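T cell receptor mu chain (PDB 7L15) is the mu chain of a marsupial T cell receptor and pairs with a gamma chain in a receptor that probably recognises antigen through its variable domains. Local coordinates at residues V140-V143 and A148-C151; L165-T170 and G193-N198. All blocks are in the same frame, centred on the assembly; numbering follows the deposited sequence.

Contact 1 of 2, residues V140-V143 and A148-C151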
loop_
_atom_site.group_PDB
_atom_site.type_symbol
_atom_site.label_atom_id
_atom_site.label_comp_id
_atom_site.label_asym_id
_atom_site.label_seq_id
_atom_site.Cartn_x
_atom_site.Cartn_y
_atom_site.Cartn_z
ATOM N N VAL A 140 -17.020 -0.961 -23.303
ATOM C CA VAL A 140 -16.206 -2.169 -23.347
ATOM C C VAL A 140 -15.257 -2.098 -24.538
ATOM O O VAL A 140 -15.693 -1.884 -25.672
ATOM C CB VAL A 140 -17.085 -3.434 -23.418
ATOM C CG1 VAL A 140 -16.232 -4.675 -23.490
ATOM C CG2 VAL A 140 -18.014 -3.491 -22.205
ATOM N N PHE A 141 -13.966 -2.306 -24.285
ATOM C CA PHE A 141 -12.952 -2.246 -25.327
ATOM C C PHE A 141 -12.068 -3.470 -25.247
ATOM O O PHE A 141 -11.621 -3.837 -24.155
ATOM C CB PHE A 141 -12.107 -0.982 -25.186
ATOM C CG PHE A 141 -12.928 0.254 -25.059
ATOM C CD1 PHE A 141 -13.437 0.881 -26.193
ATOM C CD2 PHE A 141 -13.224 0.778 -23.817
ATOM C CE1 PHE A 141 -14.236 2.029 -26.076
ATOM C CE2 PHE A 141 -14.007 1.935 -23.696
ATOM C CZ PHE A 141 -14.510 2.559 -24.829
ATOM N N LEU A 142 -11.802 -4.086 -26.401
ATOM C CA LEU A 142 -10.841 -5.176 -26.494
ATOM C C LEU A 142 -9.475 -4.626 -26.874
ATOM O O LEU A 142 -9.365 -3.753 -27.740
ATOM C CB LEU A 142 -11.282 -6.208 -27.533
ATOM C CG LEU A 142 -12.363 -7.219 -27.169
ATOM C CD1 LEU A 142 -12.801 -7.956 -28.428
ATOM C CD2 LEU A 142 -11.810 -8.187 -26.148
ATOM N N VAL A 143 -8.432 -5.139 -26.219
ATOM C CA VAL A 143 -7.059 -4.783 -26.542
ATOM C C VAL A 143 -6.243 -6.062 -26.551
ATOM O O VAL A 143 -6.478 -6.973 -25.750
ATOM C CB VAL A 143 -6.441 -3.776 -25.544
ATOM C CG1 VAL A 143 -5.160 -3.175 -26.139
ATOM C CG2 VAL A 143 -7.449 -2.695 -25.156
ATOM N N ALA A 148 -2.066 -12.354 -25.495
ATOM C CA ALA A 148 -2.769 -11.810 -24.352
ATOM C C ALA A 148 -3.881 -10.903 -24.859
ATOM O O ALA A 148 -3.680 -10.123 -25.801
ATOM C CB ALA A 148 -1.809 -11.049 -23.439
ATOM N N VAL A 149 -5.061 -11.032 -24.262
ATOM C CA VAL A 149 -6.184 -10.158 -24.555
ATOM C C VAL A 149 -6.619 -9.508 -23.255
ATOM O O VAL A 149 -6.819 -10.193 -22.245
ATOM C CB VAL A 149 -7.352 -10.911 -25.217
ATOM C CG1 VAL A 149 -7.803 -12.071 -24.343
ATOM C CG2 VAL A 149 -8.503 -9.951 -25.474
ATOM N N ALA A 150 -6.723 -8.185 -23.271
ATOM C CA ALA A 150 -7.281 -7.432 -22.166
ATOM C C ALA A 150 -8.641 -6.922 -22.599
ATOM O O ALA A 150 -8.806 -6.438 -23.717
ATOM C CB ALA A 150 -6.384 -6.249 -21.757
ATOM N N CYS A 151 -9.614 -7.047 -21.721
ATOM C CA CYS A 151 -10.917 -6.448 -21.931
ATOM C C CYS A 151 -11.028 -5.264 -20.974
ATOM O O CYS A 151 -10.996 -5.445 -19.760
ATOM C CB CYS A 151 -12.020 -7.486 -21.710
ATOM S SG CYS A 151 -13.622 -6.801 -21.862
#
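The flat groups that meet here are the backbone peptides of V143 and A150, which exchange two hydrogen bonds. V143 N donates to A150 O over 2.8 Å, and the C=O...N angle of 164° puts the donor almost in line with that carbonyl. The return bond, A150 N to V143 O, is also 2.8 Å long, its donor tilted 20° from the carbonyl plane. V143 O also receives a CA-H...O contact from V149 CA at 3.4 Å. At the next pair, L142 with C151, no such bonds form; the nearby F141 O instead meets C151 CA at 3.5 Å. V140, L142, V149 and C151 lie on one face of this ribbon, V143 and A150 on the other.

The pattern is an antiparallel hairpin, strands 139-145 and 148-156, corresponding to strands A and B of a C1-set immunoglobulin domain. On the inner face, C151 SG stands opposite its own backbone N (chi1 177°), which carries it to within 3.7 Å of V140 CG1 while its disulfide reaches C203 in the other sheet of the sandwich. The L142 and V149 side chains cross at a slant, meeting through L142 CD2 and V149 CG2 at 3.8 Å. V149 CG2 also lies 3.6 Å from V143 O, the oxygen that accepts the A150 N-H. L142 reaches inward onto I201, C203 and L165 of the facing sheet, which puts this face in the sandwich core. The face bearing V143 and A150 turns to the partner subunit, where F130 of the gamma chain packs on both residues. The F141 ring leads away from strand 148-156, and F141 packs on Q139 of the gamma chain.

Contact 2 of 2, residues L165-T170 and G193-N198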
loop_
_atom_site.group_PDB
_atom_site.type_symbol
_atom_site.label_atom_id
_atom_site.label_comp_id
_atom_site.label_asym_id
_atom_site.label_seq_id
_atom_site.Cartn_x
_atom_site.Cartn_y
_atom_site.Cartn_z
ATOM N N LEU A 165 -14.811 -13.619 -21.282
ATOM C CA LEU A 165 -14.130 -13.653 -22.571
ATOM C C LEU A 165 -14.347 -15.014 -23.224
ATOM O O LEU A 165 -14.146 -16.049 -22.584
ATOM C CB LEU A 165 -12.629 -13.403 -22.405
ATOM C CG LEU A 165 -12.117 -11.984 -22.222
ATOM C CD1 LEU A 165 -10.702 -12.063 -21.690
ATOM C CD2 LEU A 165 -12.176 -11.190 -23.546
ATOM N N THR A 166 -14.711 -15.015 -24.501
ATOM C CA THR A 166 -15.020 -16.254 -25.199
ATOM C C THR A 166 -14.474 -16.207 -26.614
ATOM O O THR A 166 -14.440 -15.151 -27.248
ATOM C CB THR A 166 -16.527 -16.521 -25.267
ATOM O OG1 THR A 166 -17.174 -15.393 -25.870
ATOM C CG2 THR A 166 -17.093 -16.764 -23.863
ATOM N N SER A 167 -14.053 -17.370 -27.097
ATOM C CA SER A 167 -13.577 -17.550 -28.464
ATOM C C SER A 167 -14.550 -18.491 -29.164
ATOM O O SER A 167 -14.624 -19.678 -28.825
ATOM C CB SER A 167 -12.153 -18.089 -28.476
ATOM O OG SER A 167 -11.559 -17.944 -29.751
ATOM N N SER A 168 -15.323 -17.942 -30.104
ATOM C CA SER A 168 -16.363 -18.679 -30.833
ATOM C C SER A 168 -17.245 -19.493 -29.888
ATOM O O SER A 168 -17.595 -20.642 -30.160
ATOM C CB SER A 168 -15.758 -19.568 -31.926
ATOM O OG SER A 168 -15.739 -18.895 -33.178
ATOM N N GLY A 169 -17.601 -18.892 -28.760
ATOM C CA GLY A 169 -18.624 -19.427 -27.894
ATOM C C GLY A 169 -18.126 -20.103 -26.634
ATOM O O GLY A 169 -18.918 -20.283 -25.700
ATOM N N THR A 170 -16.857 -20.488 -26.557
ATOM C CA THR A 170 -16.383 -21.180 -25.365
ATOM C C THR A 170 -15.381 -20.330 -24.578
ATOM O O THR A 170 -14.571 -19.591 -25.159
ATOM C CB THR A 170 -15.801 -22.548 -25.735
ATOM O OG1 THR A 170 -14.745 -22.386 -26.689
ATOM C CG2 THR A 170 -16.901 -23.442 -26.357
ATOM N N GLY A 193 -7.146 -12.363 -20.349
ATOM C CA GLY A 193 -7.198 -13.755 -20.749
ATOM C C GLY A 193 -6.142 -14.056 -21.789
ATOM O O GLY A 193 -5.459 -13.159 -22.282
ATOM N N ARG A 194 -6.003 -15.347 -22.114
ATOM C CA ARG A 194 -5.014 -15.827 -23.075
ATOM C C ARG A 194 -5.730 -16.428 -24.275
ATOM O O ARG A 194 -6.583 -17.303 -24.116
ATOM C CB ARG A 194 -4.080 -16.865 -22.444
ATOM C CG ARG A 194 -3.638 -16.548 -21.016
ATOM C CD ARG A 194 -3.160 -15.136 -20.842
ATOM N NE ARG A 194 -1.869 -14.921 -21.463
ATOM C CZ ARG A 194 -0.777 -14.605 -20.783
ATOM N NH1 ARG A 194 -0.841 -14.455 -19.464
ATOM N NH2 ARG A 194 0.369 -14.425 -21.423
ATOM N N VAL A 195 -5.379 -15.968 -25.475
ATOM C CA VAL A 195 -5.975 -16.492 -26.698
ATOM C C VAL A 195 -5.064 -16.127 -27.857
ATOM O O VAL A 195 -4.424 -15.074 -27.853
ATOM C CB VAL A 195 -7.417 -15.952 -26.901
ATOM C CG1 VAL A 195 -7.402 -14.497 -27.357
ATOM C CG2 VAL A 195 -8.206 -16.842 -27.878
ATOM N N GLY A 196 -5.004 -17.009 -28.851
ATOM C CA GLY A 196 -4.158 -16.751 -30.001
ATOM C C GLY A 196 -4.540 -15.446 -30.680
ATOM O O GLY A 196 -5.715 -15.071 -30.739
ATOM N N GLU A 197 -3.525 -14.743 -31.195
ATOM C CA GLU A 197 -3.731 -13.409 -31.752
ATOM C C GLU A 197 -4.660 -13.423 -32.955
ATOM O O GLU A 197 -5.176 -12.366 -33.338
ATOM C CB GLU A 197 -2.389 -12.779 -32.142
ATOM N N ASN A 198 -4.898 -14.590 -33.549
ATOM C CA ASN A 198 -5.785 -14.701 -34.691
ATOM C C ASN A 198 -7.139 -15.317 -34.355
ATOM O O ASN A 198 -7.972 -15.473 -35.255
ATOM C CB ASN A 198 -5.099 -15.507 -35.800
ATOM C CG ASN A 198 -3.838 -14.831 -36.317
ATOM O OD1 ASN A 198 -3.902 -13.785 -36.969
ATOM N ND2 ASN A 198 -2.684 -15.427 -36.031
#
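L165 and S167 both direct their side chains toward segment 193-198, and each meets a different kind of surface. L165 ends against backbone: CD1 is 3.8 Å from G193 N and 4.0 Å from G193 CA. With no side chain on G193, the methyl can settle directly on the main chain. S167 meets a side chain instead, its OG 4.0 Å and its CB 4.2 Å from V195 CG2. V195 turns CG2 opposite its backbone N, with CG1 lodged between N and the carbonyl carbon (chi1 75°), and it is the CG2 branch that faces the serine. The hydroxyl's polar partner is elsewhere, a hydrogen bond to A200 O, so its approach to the valine is simple packing.

No hydrogen bond joins the two segments, and the CA-CA separations of 7.2 Å for L165 and G193 and 7.9 Å for S167 and V195 are too long for neighbouring strands of one sheet. They fit facing sheets of the C1-set beta sandwich: 162-167 belongs with 170-173, 201-207 and 210-216, whereas 187-194 belongs with the sheet of strands 148-156 and 175-181. L165 sits in the core, packing also on V149, C151, I201 and C203. Beyond S167 the chain reverses in a type I' turn, held by S167 N to T170 O at 3.0 Å and T170 N to S167 O at 3.3 Å. S168 and G169 both take the positive phi of such a turn, and at G169 a CB would press on the preceding carbonyl O. R194 points away from segment 165-170 and forms a salt bridge with E150 of the gamma chain.

How the contacts relate
From the N terminus, contact 1 comes first: residues 146 and 147 form the tight connection that folds strand 148-156 back on 139-145, with 144-147 separating the two segments. The chain then passes to the facing sheet along 162-167 and crosses back through 175-181 to 187-194, where contact 2 closes a loop with 22 residues between its segments. The two loops follow in series, neither enclosing the other. Contact 1 works within one sheet; contact 2 bridges the two sheets. They join where V149 O lies 2.9 Å from G193 N, a probable hydrogen bond between adjacent strands, and where V149 CG1 packs at 3.9 Å on L165 CD1.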